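Local coordinates for nitrogenase molybdenum-iron protein beta chain (Clostridium pasteurianum, PDB 4WES) that forms, with the alpha chain, the molybdenum-iron component of nitrogenase, which reduces dinitrogen to ammonia, and holds an [8Fe-7S] cluster at their shared boundary, at residues B[197-202]-B[229-234]. Sequence-based numbering, arbitrary orientation.
Sequences PYIMFP and LKDTGN
Phe201 overlaps two methyls of segment 229-234: its CB meets Leu229 CD2 at 3.5 Å, and Thr232 CG2, coming from the opposite direction, lies 3.7 Å from CE1 of the ring. The contact belongs to an alpha/beta domain with a parallel sheet, where the last turn of helix 226-231 and the 3-10 turn that follows pack on the outermost strand, 198-200, just before the chain enters strand 237-241. Side chains alternate along the strand and the residue after it: Ile199 and Phe201 turn to segment 229-234, while Met200 between them turns to helix 181-193 on the other side of the sheet. Phe201 suits its place because its broad ring reaches both methyls, and Leu229 because its branched end comes nearer than its CB direction suggests; Val154 and Leu161 of helix 146-161 extend this apolar layer. Branched Ile199 suits a strand and makes two contacts. Its CG2, anti to the backbone N, meets Thr232 CG2 at 3.8 Å, and the longer arm brings CD1 over the backbone where Asp231 joins Thr232, 4.0 Å from Asp231 C. Thr232 CG2 is thus shared by the aliphatic branch and the aromatic ring. Threonine fits here because its two branches divide the work, the methyl entering the apolar layer and the hydroxyl turning back to Leu229 O and also bonding to Ser162. Asp231 OD1 accepts a nearly straight bond from Asn234 ND2 (2.9 Å, 171°). With OG1 set between its own backbone N and carbonyl carbon (chi1 57°), Thr232 donates to Leu229 O at 2.6 Å.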
ATOM      1  N   PRO B 197      24.861   6.708 -24.823  1.00 15.05           N
ATOM      2  CA  PRO B 197      25.018   5.281 -25.142  1.00 15.16           C
ATOM      3  C   PRO B 197      25.696   4.518 -24.021  1.00 13.58           C
ATOM      4  O   PRO B 197      26.627   5.053 -23.394  1.00 14.67           O
ATOM      5  CB  PRO B 197      25.878   5.290 -26.423  1.00 18.79           C
ATOM      6  CG  PRO B 197      25.574   6.634 -27.044  1.00 19.31           C
ATOM      7  CD  PRO B 197      25.418   7.571 -25.879  1.00 17.07           C
ATOM      8  N   TYR B 198      25.270   3.272 -23.805  1.00 13.99           N
ATOM      9  CA  TYR B 198      25.728   2.518 -22.649  1.00 13.27           C
ATOM     10  C   TYR B 198      25.652   1.020 -22.922  1.00 12.42           C
ATOM     11  O   TYR B 198      24.970   0.572 -23.854  1.00 13.90           O
ATOM     12  CB  TYR B 198      24.871   2.864 -21.385  1.00 14.09           C
ATOM     13  CG  TYR B 198      23.437   2.410 -21.548  1.00 12.94           C
ATOM     14  CD1 TYR B 198      22.515   3.153 -22.248  1.00 13.30           C
ATOM     15  CD2 TYR B 198      23.051   1.159 -21.101  1.00 13.63           C
ATOM     16  CE1 TYR B 198      21.224   2.683 -22.447  1.00 13.91           C
ATOM     17  CE2 TYR B 198      21.790   0.687 -21.301  1.00 14.49           C
ATOM     18  CZ  TYR B 198      20.870   1.439 -21.991  1.00 14.50           C
ATOM     19  OH  TYR B 198      19.609   0.946 -22.223  1.00 16.21           O
ATOM     20  N   ILE B 199      26.351   0.274 -22.066  1.00 12.34           N
ATOM     21  CA  ILE B 199      26.202  -1.171 -21.975  1.00 12.07           C
ATOM     22  C   ILE B 199      25.929  -1.448 -20.496  1.00 12.53           C
ATOM     23  O   ILE B 199      26.782  -1.142 -19.663  1.00 13.02           O
ATOM     24  CB  ILE B 199      27.455  -1.975 -22.384  1.00 13.41           C
ATOM     25  CG1 ILE B 199      27.831  -1.681 -23.847  1.00 14.86           C
ATOM     26  CG2 ILE B 199      27.193  -3.457 -22.189  1.00 13.66           C
ATOM     27  CD1 ILE B 199      29.216  -2.172 -24.205  1.00 14.52           C
ATOM     28  N   MET B 200      24.761  -1.980 -20.149  1.00 12.23           N
ATOM     29  CA  MET B 200      24.477  -2.402 -18.783  1.00 11.14           C
ATOM     30  C   MET B 200      24.767  -3.880 -18.640  1.00 10.85           C
ATOM     31  O   MET B 200      24.333  -4.658 -19.485  1.00 12.39           O
ATOM     32  CB  MET B 200      23.022  -2.135 -18.419  1.00 11.80           C
ATOM     33  CG  MET B 200      22.681  -2.593 -16.999  1.00 11.02           C
ATOM     34  SD  MET B 200      21.016  -2.240 -16.481  1.00 12.37           S
ATOM     35  CE  MET B 200      21.204  -0.518 -16.130  1.00 12.67           C
ATOM     36  N   PHE B 201      25.479  -4.267 -17.585  1.00 11.10           N
ATOM     37  CA  PHE B 201      25.608  -5.673 -17.303  1.00 10.86           C
ATOM     38  C   PHE B 201      25.852  -5.905 -15.813  1.00 10.76           C
ATOM     39  O   PHE B 201      26.534  -5.097 -15.163  1.00 10.75           O
ATOM     40  CB  PHE B 201      26.739  -6.303 -18.125  1.00 12.62           C
ATOM     41  CG  PHE B 201      28.113  -5.990 -17.664  1.00 12.78           C
ATOM     42  CD1 PHE B 201      28.714  -4.770 -18.009  1.00 14.40           C
ATOM     43  CD2 PHE B 201      28.886  -6.943 -17.034  1.00 14.03           C
ATOM     44  CE1 PHE B 201      30.003  -4.475 -17.623  1.00 15.31           C
ATOM     45  CE2 PHE B 201      30.200  -6.660 -16.661  1.00 16.15           C
ATOM     46  CZ  PHE B 201      30.749  -5.428 -16.968  1.00 17.11           C
ATOM     47  N   PRO B 202      25.364  -7.034 -15.274  1.00 10.86           N
ATOM     48  CA  PRO B 202      24.257  -7.846 -15.782  1.00 10.96           C
ATOM     49  C   PRO B 202      22.966  -7.014 -15.935  1.00 10.49           C
ATOM     50  O   PRO B 202      22.874  -5.900 -15.400  1.00 11.18           O
ATOM     51  CB  PRO B 202      24.066  -8.936 -14.711  1.00 11.84           C
ATOM     52  CG  PRO B 202      25.297  -8.838 -13.846  1.00 11.92           C
ATOM     53  CD  PRO B 202      25.700  -7.404 -13.895  1.00 11.36           C
ATOM     54  N   LEU B 229      28.758  -7.859 -24.016  1.00 13.47           N
ATOM     55  CA  LEU B 229      29.677  -8.153 -22.903  1.00 13.31           C
ATOM     56  C   LEU B 229      31.140  -8.135 -23.378  1.00 14.70           C
ATOM     57  O   LEU B 229      32.024  -7.590 -22.717  1.00 15.00           O
ATOM     58  CB  LEU B 229      29.344  -9.494 -22.283  1.00 13.31           C
ATOM     59  CG  LEU B 229      27.965  -9.568 -21.647  1.00 13.26           C
ATOM     60  CD1 LEU B 229      27.644 -10.968 -21.191  1.00 14.06           C
ATOM     61  CD2 LEU B 229      27.871  -8.608 -20.477  1.00 14.26           C
ATOM     62  N   LYS B 230      31.415  -8.690 -24.549  1.00 14.67           N
ATOM     63  CA  LYS B 230      32.766  -8.566 -25.107  1.00 15.89           C
ATOM     64  C   LYS B 230      33.149  -7.097 -25.317  1.00 16.30           C
ATOM     65  O   LYS B 230      34.261  -6.663 -24.971  1.00 17.30           O
ATOM     66  CB  LYS B 230      32.897  -9.335 -26.427  1.00 16.84           C
ATOM     67  CG  LYS B 230      32.781 -10.838 -26.274  1.00 18.40           C
ATOM     68  CD  LYS B 230      32.853 -11.523 -27.625  1.00 22.36           C
ATOM     69  CE  LYS B 230      32.702 -13.020 -27.499  1.00 30.38           C
ATOM     70  NZ  LYS B 230      32.714 -13.703 -28.823  1.00 36.36           N
ATOM     71  N   ASP B 231      32.208  -6.333 -25.851  1.00 14.60           N
ATOM     72  CA  ASP B 231      32.446  -4.958 -26.234  1.00 15.15           C
ATOM     73  C   ASP B 231      32.624  -4.002 -25.056  1.00 15.11           C
ATOM     74  O   ASP B 231      33.045  -2.851 -25.254  1.00 16.25           O
ATOM     75  CB  ASP B 231      31.312  -4.475 -27.138  1.00 16.22           C
ATOM     76  CG  ASP B 231      31.699  -3.251 -27.979  1.00 17.02           C
ATOM     77  OD1 ASP B 231      32.788  -3.270 -28.629  1.00 18.29           O
ATOM     78  OD2 ASP B 231      30.894  -2.299 -28.031  1.00 17.88           O
ATOM     79  N   THR B 232      32.353  -4.481 -23.834  1.00 14.74           N
ATOM     80  CA  THR B 232      32.607  -3.647 -22.647  1.00 14.51           C
ATOM     81  C   THR B 232      34.065  -3.196 -22.515  1.00 14.50           C
ATOM     82  O   THR B 232      34.349  -2.159 -21.914  1.00 14.97           O
ATOM     83  CB  THR B 232      32.219  -4.357 -21.336  1.00 13.26           C
ATOM     84  OG1 THR B 232      32.911  -5.599 -21.214  1.00 14.08           O
ATOM     85  CG2 THR B 232      30.733  -4.582 -21.277  1.00 14.55           C
ATOM     86  N   GLY B 233      34.985  -3.951 -23.122  1.00 15.17           N
ATOM     87  CA  GLY B 233      36.377  -3.540 -23.115  1.00 16.65           C
ATOM     88  C   GLY B 233      36.696  -2.346 -24.002  1.00 17.90           C
ATOM     89  O   GLY B 233      37.805  -1.793 -23.929  1.00 18.13           O
ATOM     90  N   ASN B 234      35.746  -1.962 -24.860  1.00 15.75           N
ATOM     91  CA  ASN B 234      35.914  -0.840 -25.804  1.00 16.69           C
ATOM     92  C   ASN B 234      35.235   0.443 -25.361  1.00 16.42           C
ATOM     93  O   ASN B 234      35.226   1.417 -26.079  1.00 17.04           O
ATOM     94  CB  ASN B 234      35.379  -1.253 -27.162  1.00 19.31           C
ATOM     95  CG  ASN B 234      36.287  -2.241 -27.858  1.00 17.97           C
ATOM     96  OD1 ASN B 234      37.529  -2.086 -27.849  1.00 19.68           O
ATOM     97  ND2 ASN B 234      35.694  -3.256 -28.490  1.00 18.98           N
TER